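Local coordinates for protein cytosolic IMP-GMP specific 5'-nucleotidase (Legionella pneumophila subsp. pneumophila, PDB 4OHF) that probably hydrolyses purine nucleoside 5'-monophosphates such as IMP and GMP to nucleoside and phosphate, in a magnesium-dependent reaction, at residues H26-Y31 and E432-L437; K34-L39 and G171-I176; N175-N180 and K217-Y222. All coordinates share one frame; numbering follows the deposited sequence.

How the contacts relate
Contacts 1, 2 and 3 run from the catalytic core out to the inserted helices and back. Contact 1 holds the turn that follows the magnesium ligands Asp23 and Asp25; the side chain of Thr27 comes within about 4 Å of the bound magnesium ion at nearest atoms. Strand 30-31 then leads straight into helix 33-51 of contact 2, and Phe36 packs on His26 and Tyr31, with CE1 of His26 3.6 Å from CZ of Phe36. Contacts 2 and 3 share Asn175 and Ile176 on helix 172-178, and their centres are about 11 Å apart. Contact 3, about 17 Å from contact 1 centre to centre, returns to the core, where Leu219 packs against Ile29.

Contact 1 of 3, residues H26-Y31 and E432-L437; sequences HTLIRY and EKLSDL
The ammonium atom NZ of Lys433, whose aliphatic chain lies against Arg30, is gripped by OD2 of Asp436 in a 3.2 Å salt bridge, made on the syn side of the carboxylate, and more loosely by Glu432. The same aspartate receives the backbone: Lys433 N donates to Asp436 OD1 over 3.1 Å, coming from above the carboxylate plane. With CG of Lys433 flanked by both backbone branches (chi1 60°), the chain runs out straight and turns only at its last bond. Its CD is thereby laid over the centre of one face of the Arg30 guanidinium, 3.7 Å from CZ. Arg30 reaches this place through bends at chi2 and chi3, and its NE forms a salt bridge with Glu188. Acids on each of the two cations would be expected to ease the like charges, which stand 5.5 Å apart from Arg30 NH2 to Lys433 NZ. Residues 26-28 form a wide, pi-type turn that overlaps the end of the DxDxT signature (Asp23 to Thr27) of the haloacid dehalogenase (HAD) superfamily, consistent with the squiggle of that fold; strand 30-31, paired with 185-186, would be part of its flap. The two backbones do not bond directly. One water instead donates to Thr27 O and accepts from Leu434 N, 2.8 Å from either atom. Beside it the Leu434 side chain crosses Leu28 at a slant, with CD2 3.7 Å from Leu28 CA, and touches Ile301 of strand 298-302. Thr27 OG1 turns to the metal site, hydrogen-bonded to OD1 of the magnesium ligand Asp303.

Contact 2 of 3, residues K34-L39 and G171-I176; sequences KNFESL and GTLKNI
Leu39 is the principal bump of this interface: its CB is directed at helix 172-178, and its CD1 enters the hollow between Leu173 and Ile176, two residues on neighbouring turns of that helix. CD1 of Leu39 meets CD2 of Leu173 and also lies 3.8 Å from CG2 of Ile176. The second branch of the leucine fork is used too, CD2 lying 3.9 Å from CD1 of Ile176, so that each methyl of Leu39 meets a different branch of the isoleucine, the two side chains crossing at an angle. Leu173 starts out less well aimed, but with CG turned far from the backbone N (chi1 -155°) its fork swings into the gap between Leu39 and Phe36. There CD1 of Leu173 approaches CZ of Phe36 to 4.1 Å, obliquely to the ring, the two side chains crossing at about a right angle. Further along helix 33-51, Leu43 extends the same apolar strip against Leu173 and Ile176, while Tyr184 packs on Leu39. The axes of the two short helical segments stay 11.7 Å apart at an angle of 140°, a spacing bridged by side chains alone. Through Phe36 this packing reaches the turn beside the metal site. Both helices belong to the long insertion between the paired strands 30-31 and 185-186, the position of a C1 cap module in HAD-type phosphatases.

Contact 3 of 3, residues N175-N180 and K217-Y222; sequences NIIIKN and KLLLDY
Leu218 and Ile178 meet where helix 172-178 lies against helix 213-224, the helix linking parallel strands 204-208 and 240-243 of the Rossmann-like HAD core. The contact thus joins an inserted helix, probably part of the cap, to the core domain. A single methyl does the work of Leu218: its CD1 lies against three carbons of Ile178, with CG2 the nearest and CG1 and CD1 each at 3.8 Å, so that the methyl rests on the branched flank of the isoleucine while the two side chains cross at a slant. Deeper in, CD1 of Ile177 touches CD1 of Leu219 at 4.0 Å, nearly at right angles. With chi1 at 86° and chi2 at 93°, the chain of Ile177 brings CD1 to the partner helix, while CG2 packs against Leu39 of helix 33-51. No polar bond crosses the interface, and its outer half, at Ile178 and Leu218, is only partly buried. In the next shell, Tyr184 lies on Ile177, and Leu181 touches both Leu219 and Tyr222. On its core side Leu219 packs against Asp25, a ligand of the magnesium ion. The chain positions the pairs as well: helix 172-178 finishes here, with Asn180 N bonded to Ile177 O over 3.1 Å, whereas helix 213-224 runs on, Tyr222 N donating to Leu218 O at 2.9 Å.

Contact 1 of 3, residues H26-Y31 and E432-L437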
loop_
_atom_site.group_PDB
_atom_site.type_symbol
_atom_site.label_atom_id
_atom_site.label_comp_id
_atom_site.label_asym_id
_atom_site.label_seq_id
_atom_site.Cartn_x
_atom_site.Cartn_y
_atom_site.Cartn_z
ATOM N N HIS B 26 -19.410 20.290 -20.431
ATOM C CA HIS B 26 -19.910 18.977 -20.863
ATOM C C HIS B 26 -21.117 18.449 -20.096
ATOM O O HIS B 26 -21.670 17.414 -20.468
ATOM C CB HIS B 26 -18.804 17.917 -20.877
ATOM C CG HIS B 26 -17.651 18.265 -21.762
ATOM N ND1 HIS B 26 -16.473 18.799 -21.281
ATOM C CD2 HIS B 26 -17.513 18.212 -23.110
ATOM C CE1 HIS B 26 -15.662 19.062 -22.290
ATOM N NE2 HIS B 26 -16.267 18.714 -23.411
ATOM N N THR B 27 -21.532 19.133 -19.031
ATOM C CA THR B 27 -22.721 18.685 -18.316
ATOM C C THR B 27 -23.787 19.749 -18.541
ATOM O O THR B 27 -24.706 19.542 -19.331
ATOM C CB THR B 27 -22.465 18.473 -16.803
ATOM O OG1 THR B 27 -21.513 17.421 -16.624
ATOM C CG2 THR B 27 -23.754 18.079 -16.089
ATOM N N LEU B 28 -23.652 20.891 -17.872
ATOM C CA LEU B 28 -24.607 21.994 -18.023
ATOM C C LEU B 28 -24.512 22.629 -19.399
ATOM O O LEU B 28 -25.526 23.010 -19.979
ATOM C CB LEU B 28 -24.362 23.080 -16.975
ATOM C CG LEU B 28 -25.125 24.396 -17.141
ATOM C CD1 LEU B 28 -26.639 24.169 -17.123
ATOM C CD2 LEU B 28 -24.715 25.324 -16.016
ATOM N N ILE B 29 -23.291 22.773 -19.904
ATOM C CA ILE B 29 -23.073 23.357 -21.219
ATOM C C ILE B 29 -22.581 22.284 -22.189
ATOM O O ILE B 29 -21.532 21.682 -21.987
ATOM C CB ILE B 29 -22.058 24.499 -21.122
ATOM C CG1 ILE B 29 -22.698 25.654 -20.352
ATOM C CG2 ILE B 29 -21.619 24.949 -22.505
ATOM C CD1 ILE B 29 -21.764 26.816 -20.081
ATOM N N ARG B 30 -23.342 22.041 -23.247
ATOM C CA ARG B 30 -22.960 21.005 -24.208
ATOM C C ARG B 30 -21.925 21.431 -25.255
ATOM O O ARG B 30 -21.928 22.561 -25.747
ATOM C CB ARG B 30 -24.214 20.450 -24.898
ATOM C CG ARG B 30 -24.491 18.981 -24.594
ATOM C CD ARG B 30 -25.902 18.735 -24.105
ATOM N NE ARG B 30 -26.925 19.151 -25.067
ATOM C CZ ARG B 30 -27.077 18.657 -26.294
ATOM N NH1 ARG B 30 -26.268 17.708 -26.743
ATOM N NH2 ARG B 30 -28.046 19.126 -27.073
ATOM N N TYR B 31 -21.022 20.508 -25.571
ATOM C CA TYR B 31 -19.982 20.740 -26.565
ATOM C C TYR B 31 -20.113 19.759 -27.712
ATOM O O TYR B 31 -20.607 18.645 -27.542
ATOM C CB TYR B 31 -18.587 20.557 -25.958
ATOM C CG TYR B 31 -18.093 21.707 -25.112
ATOM C CD1 TYR B 31 -17.332 22.729 -25.672
ATOM C CD2 TYR B 31 -18.358 21.755 -23.744
ATOM C CE1 TYR B 31 -16.841 23.770 -24.892
ATOM C CE2 TYR B 31 -17.876 22.787 -22.959
ATOM C CZ TYR B 31 -17.117 23.793 -23.541
ATOM O OH TYR B 31 -16.642 24.829 -22.772
ATOM N N GLU B 432 -28.367 10.693 -21.351
ATOM C CA GLU B 432 -27.490 11.190 -22.391
ATOM C C GLU B 432 -27.156 12.662 -22.178
ATOM O O GLU B 432 -26.052 13.093 -22.498
ATOM C CB GLU B 432 -28.123 10.997 -23.759
ATOM C CG GLU B 432 -27.454 11.814 -24.841
ATOM C CD GLU B 432 -28.263 11.843 -26.119
ATOM O OE1 GLU B 432 -29.512 11.798 -26.023
ATOM O OE2 GLU B 432 -27.658 11.929 -27.207
ATOM N N LYS B 433 -28.102 13.438 -21.654
ATOM C CA LYS B 433 -27.855 14.857 -21.403
ATOM C C LYS B 433 -28.740 15.419 -20.290
ATOM O O LYS B 433 -29.829 14.924 -20.023
ATOM C CB LYS B 433 -28.042 15.678 -22.694
ATOM C CG LYS B 433 -29.433 15.598 -23.308
ATOM C CD LYS B 433 -29.537 16.475 -24.538
ATOM C CE LYS B 433 -30.911 16.367 -25.160
ATOM N NZ LYS B 433 -31.205 14.928 -25.386
ATOM N N LEU B 434 -28.254 16.468 -19.649
ATOM C CA LEU B 434 -28.935 17.111 -18.536
ATOM C C LEU B 434 -30.422 17.450 -18.717
ATOM O O LEU B 434 -31.223 17.274 -17.782
ATOM C CB LEU B 434 -28.168 18.372 -18.165
ATOM C CG LEU B 434 -28.626 19.163 -16.951
ATOM C CD1 LEU B 434 -28.558 18.302 -15.663
ATOM C CD2 LEU B 434 -27.718 20.365 -16.837
ATOM N N SER B 435 -30.806 17.938 -19.894
ATOM C CA SER B 435 -32.204 18.294 -20.101
ATOM C C SER B 435 -33.072 17.036 -20.012
ATOM O O SER B 435 -34.284 17.119 -19.802
ATOM C CB SER B 435 -32.396 19.000 -21.454
ATOM O OG SER B 435 -32.145 18.131 -22.543
ATOM N N ASP B 436 -32.458 15.867 -20.180
ATOM C CA ASP B 436 -33.212 14.623 -20.062
ATOM C C ASP B 436 -33.715 14.598 -18.617
ATOM O O ASP B 436 -34.898 14.401 -18.349
ATOM C CB ASP B 436 -32.322 13.403 -20.350
ATOM C CG ASP B 436 -31.976 13.261 -21.835
ATOM O OD1 ASP B 436 -31.050 12.471 -22.164
ATOM O OD2 ASP B 436 -32.625 13.938 -22.673
ATOM N N LEU B 437 -32.814 14.825 -17.678
ATOM C CA LEU B 437 -33.213 14.847 -16.285
ATOM C C LEU B 437 -34.136 16.030 -15.976
ATOM O O LEU B 437 -35.204 15.847 -15.390
ATOM C CB LEU B 437 -31.985 14.905 -15.374
ATOM C CG LEU B 437 -32.293 15.106 -13.889
ATOM C CD1 LEU B 437 -33.133 13.946 -13.384
ATOM C CD2 LEU B 437 -31.000 15.218 -13.106
HETATM O O HOH W 1 -25.781 17.347 -20.747
#

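Contact 2 of 3, residues K34-L39 and G171-I176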
loop_
_atom_site.group_PDB
_atom_site.type_symbol
_atom_site.label_atom_id
_atom_site.label_comp_id
_atom_site.label_asym_id
_atom_site.label_seq_id
_atom_site.Cartn_x
_atom_site.Cartn_y
_atom_site.Cartn_z
ATOM N N LYS B 34 -17.054 15.726 -31.447
ATOM C CA LYS B 34 -16.071 15.506 -32.495
ATOM C C LYS B 34 -15.131 16.693 -32.589
ATOM O O LYS B 34 -13.915 16.540 -32.488
ATOM C CB LYS B 34 -16.775 15.295 -33.831
ATOM C CG LYS B 34 -16.264 14.101 -34.619
ATOM C CD LYS B 34 -15.267 14.466 -35.704
ATOM C CE LYS B 34 -15.922 15.216 -36.860
ATOM N NZ LYS B 34 -16.332 16.615 -36.506
ATOM N N ASN B 35 -15.692 17.880 -32.770
ATOM C CA ASN B 35 -14.866 19.064 -32.884
ATOM C C ASN B 35 -13.968 19.281 -31.679
ATOM O O ASN B 35 -12.788 19.619 -31.824
ATOM C CB ASN B 35 -15.728 20.302 -33.111
ATOM C CG ASN B 35 -16.427 20.276 -34.445
ATOM O OD1 ASN B 35 -15.960 19.633 -35.385
ATOM N ND2 ASN B 35 -17.549 20.981 -34.544
ATOM N N PHE B 36 -14.531 19.084 -30.492
ATOM C CA PHE B 36 -13.778 19.273 -29.267
ATOM C C PHE B 36 -12.674 18.224 -29.103
ATOM O O PHE B 36 -11.546 18.569 -28.725
ATOM C CB PHE B 36 -14.732 19.269 -28.072
ATOM C CG PHE B 36 -14.055 19.452 -26.750
ATOM C CD1 PHE B 36 -13.440 18.377 -26.111
ATOM C CD2 PHE B 36 -14.010 20.707 -26.149
ATOM C CE1 PHE B 36 -12.785 18.554 -24.889
ATOM C CE2 PHE B 36 -13.353 20.894 -24.926
ATOM C CZ PHE B 36 -12.739 19.814 -24.298
ATOM N N GLU B 37 -12.980 16.955 -29.383
ATOM C CA GLU B 37 -11.967 15.905 -29.262
ATOM C C GLU B 37 -10.840 16.231 -30.225
ATOM O O GLU B 37 -9.673 16.199 -29.864
ATOM C CB GLU B 37 -12.522 14.526 -29.620
ATOM C CG GLU B 37 -13.374 13.859 -28.567
ATOM C CD GLU B 37 -12.630 13.572 -27.268
ATOM O OE1 GLU B 37 -11.379 13.524 -27.258
ATOM O OE2 GLU B 37 -13.324 13.376 -26.243
ATOM N N SER B 38 -11.213 16.543 -31.459
ATOM C CA SER B 38 -10.254 16.890 -32.494
ATOM C C SER B 38 -9.319 18.017 -32.068
ATOM O O SER B 38 -8.107 17.930 -32.283
ATOM C CB SER B 38 -10.988 17.289 -33.769
ATOM O OG SER B 38 -10.057 17.738 -34.734
ATOM N N LEU B 39 -9.874 19.069 -31.468
ATOM C CA LEU B 39 -9.058 20.186 -31.022
ATOM C C LEU B 39 -8.023 19.647 -30.038
ATOM O O LEU B 39 -6.816 19.832 -30.229
ATOM C CB LEU B 39 -9.921 21.242 -30.330
ATOM C CG LEU B 39 -9.496 22.716 -30.395
ATOM C CD1 LEU B 39 -9.975 23.413 -29.142
ATOM C CD2 LEU B 39 -7.987 22.861 -30.522
ATOM N N GLY B 171 -4.337 27.273 -21.203
ATOM C CA GLY B 171 -5.412 28.182 -21.516
ATOM C C GLY B 171 -5.474 28.227 -23.029
ATOM O O GLY B 171 -6.316 28.909 -23.614
ATOM N N THR B 172 -4.564 27.499 -23.667
ATOM C CA THR B 172 -4.523 27.431 -25.124
ATOM C C THR B 172 -5.841 26.858 -25.658
ATOM O O THR B 172 -6.370 27.327 -26.661
ATOM C CB THR B 172 -3.343 26.542 -25.612
ATOM O OG1 THR B 172 -3.102 25.490 -24.662
ATOM C CG2 THR B 172 -2.075 27.370 -25.770
ATOM N N LEU B 173 -6.371 25.849 -24.969
ATOM C CA LEU B 173 -7.623 25.220 -25.362
ATOM C C LEU B 173 -8.764 26.209 -25.141
ATOM O O LEU B 173 -9.629 26.369 -26.004
ATOM C CB LEU B 173 -7.872 23.963 -24.524
ATOM C CG LEU B 173 -8.755 22.837 -25.072
ATOM C CD1 LEU B 173 -9.254 22.010 -23.904
ATOM C CD2 LEU B 173 -9.925 23.392 -25.845
ATOM N N LYS B 174 -8.751 26.875 -23.985
ATOM C CA LYS B 174 -9.797 27.833 -23.630
ATOM C C LYS B 174 -9.911 28.967 -24.644
ATOM O O LYS B 174 -11.002 29.272 -25.129
ATOM C CB LYS B 174 -9.537 28.436 -22.247
ATOM C CG LYS B 174 -9.373 27.439 -21.116
ATOM C CD LYS B 174 -10.700 26.863 -20.648
ATOM C CE LYS B 174 -10.493 26.051 -19.374
ATOM N NZ LYS B 174 -11.729 25.350 -18.931
ATOM N N ASN B 175 -8.784 29.593 -24.960
ATOM C CA ASN B 175 -8.785 30.713 -25.894
ATOM C C ASN B 175 -9.317 30.330 -27.264
ATOM O O ASN B 175 -10.066 31.092 -27.879
ATOM C CB ASN B 175 -7.380 31.313 -26.025
ATOM C CG ASN B 175 -6.939 32.068 -24.769
ATOM O OD1 ASN B 175 -7.756 32.399 -23.897
ATOM N ND2 ASN B 175 -5.642 32.358 -24.683
ATOM N N ILE B 176 -8.935 29.153 -27.744
ATOM C CA ILE B 176 -9.397 28.696 -29.039
ATOM C C ILE B 176 -10.908 28.468 -29.068
ATOM O O ILE B 176 -11.565 28.838 -30.040
ATOM C CB ILE B 176 -8.698 27.396 -29.470
ATOM C CG1 ILE B 176 -7.225 27.667 -29.746
ATOM C CG2 ILE B 176 -9.349 26.855 -30.725
ATOM C CD1 ILE B 176 -6.456 26.447 -30.193
#

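Contact 3 of 3, residues N175-N180 and K217-Y222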
loop_
_atom_site.group_PDB
_atom_site.type_symbol
_atom_site.label_atom_id
_atom_site.label_comp_id
_atom_site.label_asym_id
_atom_site.label_seq_id
_atom_site.Cartn_x
_atom_site.Cartn_y
_atom_site.Cartn_z
ATOM N N ASN B 175 -8.784 29.593 -24.960
ATOM C CA ASN B 175 -8.785 30.713 -25.894
ATOM C C ASN B 175 -9.317 30.330 -27.264
ATOM O O ASN B 175 -10.066 31.092 -27.879
ATOM C CB ASN B 175 -7.380 31.313 -26.025
ATOM C CG ASN B 175 -6.939 32.068 -24.769
ATOM O OD1 ASN B 175 -7.756 32.399 -23.897
ATOM N ND2 ASN B 175 -5.642 32.358 -24.683
ATOM N N ILE B 176 -8.935 29.153 -27.744
ATOM C CA ILE B 176 -9.397 28.696 -29.039
ATOM C C ILE B 176 -10.908 28.468 -29.068
ATOM O O ILE B 176 -11.565 28.838 -30.040
ATOM C CB ILE B 176 -8.698 27.396 -29.470
ATOM C CG1 ILE B 176 -7.225 27.667 -29.746
ATOM C CG2 ILE B 176 -9.349 26.855 -30.725
ATOM C CD1 ILE B 176 -6.456 26.447 -30.193
ATOM N N ILE B 177 -11.478 27.866 -28.023
ATOM C CA ILE B 177 -12.922 27.654 -28.055
ATOM C C ILE B 177 -13.653 28.980 -27.829
ATOM O O ILE B 177 -14.757 29.169 -28.328
ATOM C CB ILE B 177 -13.422 26.561 -27.036
ATOM C CG1 ILE B 177 -13.662 27.165 -25.672
ATOM C CG2 ILE B 177 -12.453 25.409 -26.961
ATOM C CD1 ILE B 177 -15.084 27.607 -25.490
ATOM N N ILE B 178 -13.038 29.905 -27.101
ATOM C CA ILE B 178 -13.664 31.209 -26.867
ATOM C C ILE B 178 -13.779 31.955 -28.191
ATOM O O ILE B 178 -14.800 32.565 -28.485
ATOM C CB ILE B 178 -12.845 32.090 -25.895
ATOM C CG1 ILE B 178 -12.964 31.562 -24.465
ATOM C CG2 ILE B 178 -13.354 33.507 -25.937
ATOM C CD1 ILE B 178 -12.184 32.390 -23.435
ATOM N N LYS B 179 -12.723 31.896 -28.996
ATOM C CA LYS B 179 -12.716 32.577 -30.282
ATOM C C LYS B 179 -13.539 31.837 -31.326
ATOM O O LYS B 179 -13.609 32.259 -32.479
ATOM C CB LYS B 179 -11.290 32.706 -30.807
ATOM C CG LYS B 179 -10.719 31.400 -31.355
ATOM C CD LYS B 179 -9.640 31.629 -32.422
ATOM C CE LYS B 179 -10.227 32.261 -33.676
ATOM N NZ LYS B 179 -9.214 32.397 -34.749
ATOM N N ASN B 180 -14.158 30.732 -30.934
ATOM C CA ASN B 180 -14.939 29.947 -31.882
ATOM C C ASN B 180 -16.143 29.265 -31.263
ATOM O O ASN B 180 -16.542 28.186 -31.691
ATOM C CB ASN B 180 -14.043 28.895 -32.515
ATOM C CG ASN B 180 -14.003 29.008 -34.004
ATOM O OD1 ASN B 180 -15.053 29.023 -34.665
ATOM N ND2 ASN B 180 -12.795 29.094 -34.558
ATOM N N LYS B 217 -17.999 32.839 -16.902
ATOM C CA LYS B 217 -18.918 33.958 -17.062
ATOM C C LYS B 217 -19.253 34.141 -18.532
ATOM O O LYS B 217 -20.401 34.411 -18.881
ATOM C CB LYS B 217 -18.298 35.244 -16.491
ATOM C CG LYS B 217 -19.322 36.325 -16.179
ATOM C CD LYS B 217 -18.743 37.475 -15.358
ATOM C CE LYS B 217 -17.773 38.319 -16.171
ATOM N NZ LYS B 217 -17.338 39.536 -15.424
ATOM N N LEU B 218 -18.243 33.972 -19.384
ATOM C CA LEU B 218 -18.402 34.102 -20.829
ATOM C C LEU B 218 -19.299 32.989 -21.378
ATOM O O LEU B 218 -20.335 33.243 -22.008
ATOM C CB LEU B 218 -17.049 33.991 -21.501
ATOM C CG LEU B 218 -16.810 34.765 -22.788
ATOM C CD1 LEU B 218 -15.615 34.115 -23.468
ATOM C CD2 LEU B 218 -18.019 34.768 -23.701
ATOM N N LEU B 219 -18.887 31.751 -21.127
ATOM C CA LEU B 219 -19.606 30.585 -21.609
ATOM C C LEU B 219 -21.044 30.467 -21.093
ATOM O O LEU B 219 -21.954 30.112 -21.844
ATOM C CB LEU B 219 -18.827 29.326 -21.248
ATOM C CG LEU B 219 -19.131 28.119 -22.134
ATOM C CD1 LEU B 219 -18.428 28.286 -23.473
ATOM C CD2 LEU B 219 -18.649 26.854 -21.449
ATOM N N LEU B 220 -21.256 30.754 -19.813
ATOM C CA LEU B 220 -22.595 30.661 -19.253
ATOM C C LEU B 220 -23.505 31.666 -19.924
ATOM O O LEU B 220 -24.652 31.361 -20.250
ATOM C CB LEU B 220 -22.573 30.897 -17.743
ATOM C CG LEU B 220 -22.042 29.727 -16.908
ATOM C CD1 LEU B 220 -21.939 30.127 -15.447
ATOM C CD2 LEU B 220 -22.964 28.543 -17.065
ATOM N N ASP B 221 -22.983 32.867 -20.128
ATOM C CA ASP B 221 -23.717 33.937 -20.789
ATOM C C ASP B 221 -24.041 33.508 -22.218
ATOM O O ASP B 221 -25.195 33.506 -22.614
ATOM C CB ASP B 221 -22.855 35.196 -20.808
ATOM C CG ASP B 221 -23.636 36.447 -21.163
ATOM O OD1 ASP B 221 -23.014 37.524 -21.211
ATOM O OD2 ASP B 221 -24.859 36.365 -21.386
ATOM N N TYR B 222 -23.016 33.128 -22.980
ATOM C CA TYR B 222 -23.198 32.701 -24.362
ATOM C C TYR B 222 -24.239 31.590 -24.539
ATOM O O TYR B 222 -25.057 31.639 -25.466
ATOM C CB TYR B 222 -21.858 32.229 -24.958
ATOM C CG TYR B 222 -21.969 31.659 -26.362
ATOM C CD1 TYR B 222 -21.982 32.494 -27.484
ATOM C CD2 TYR B 222 -22.107 30.291 -26.565
ATOM C CE1 TYR B 222 -22.132 31.973 -28.775
ATOM C CE2 TYR B 222 -22.256 29.761 -27.844
ATOM C CZ TYR B 222 -22.270 30.606 -28.949
ATOM O OH TYR B 222 -22.436 30.077 -30.218
#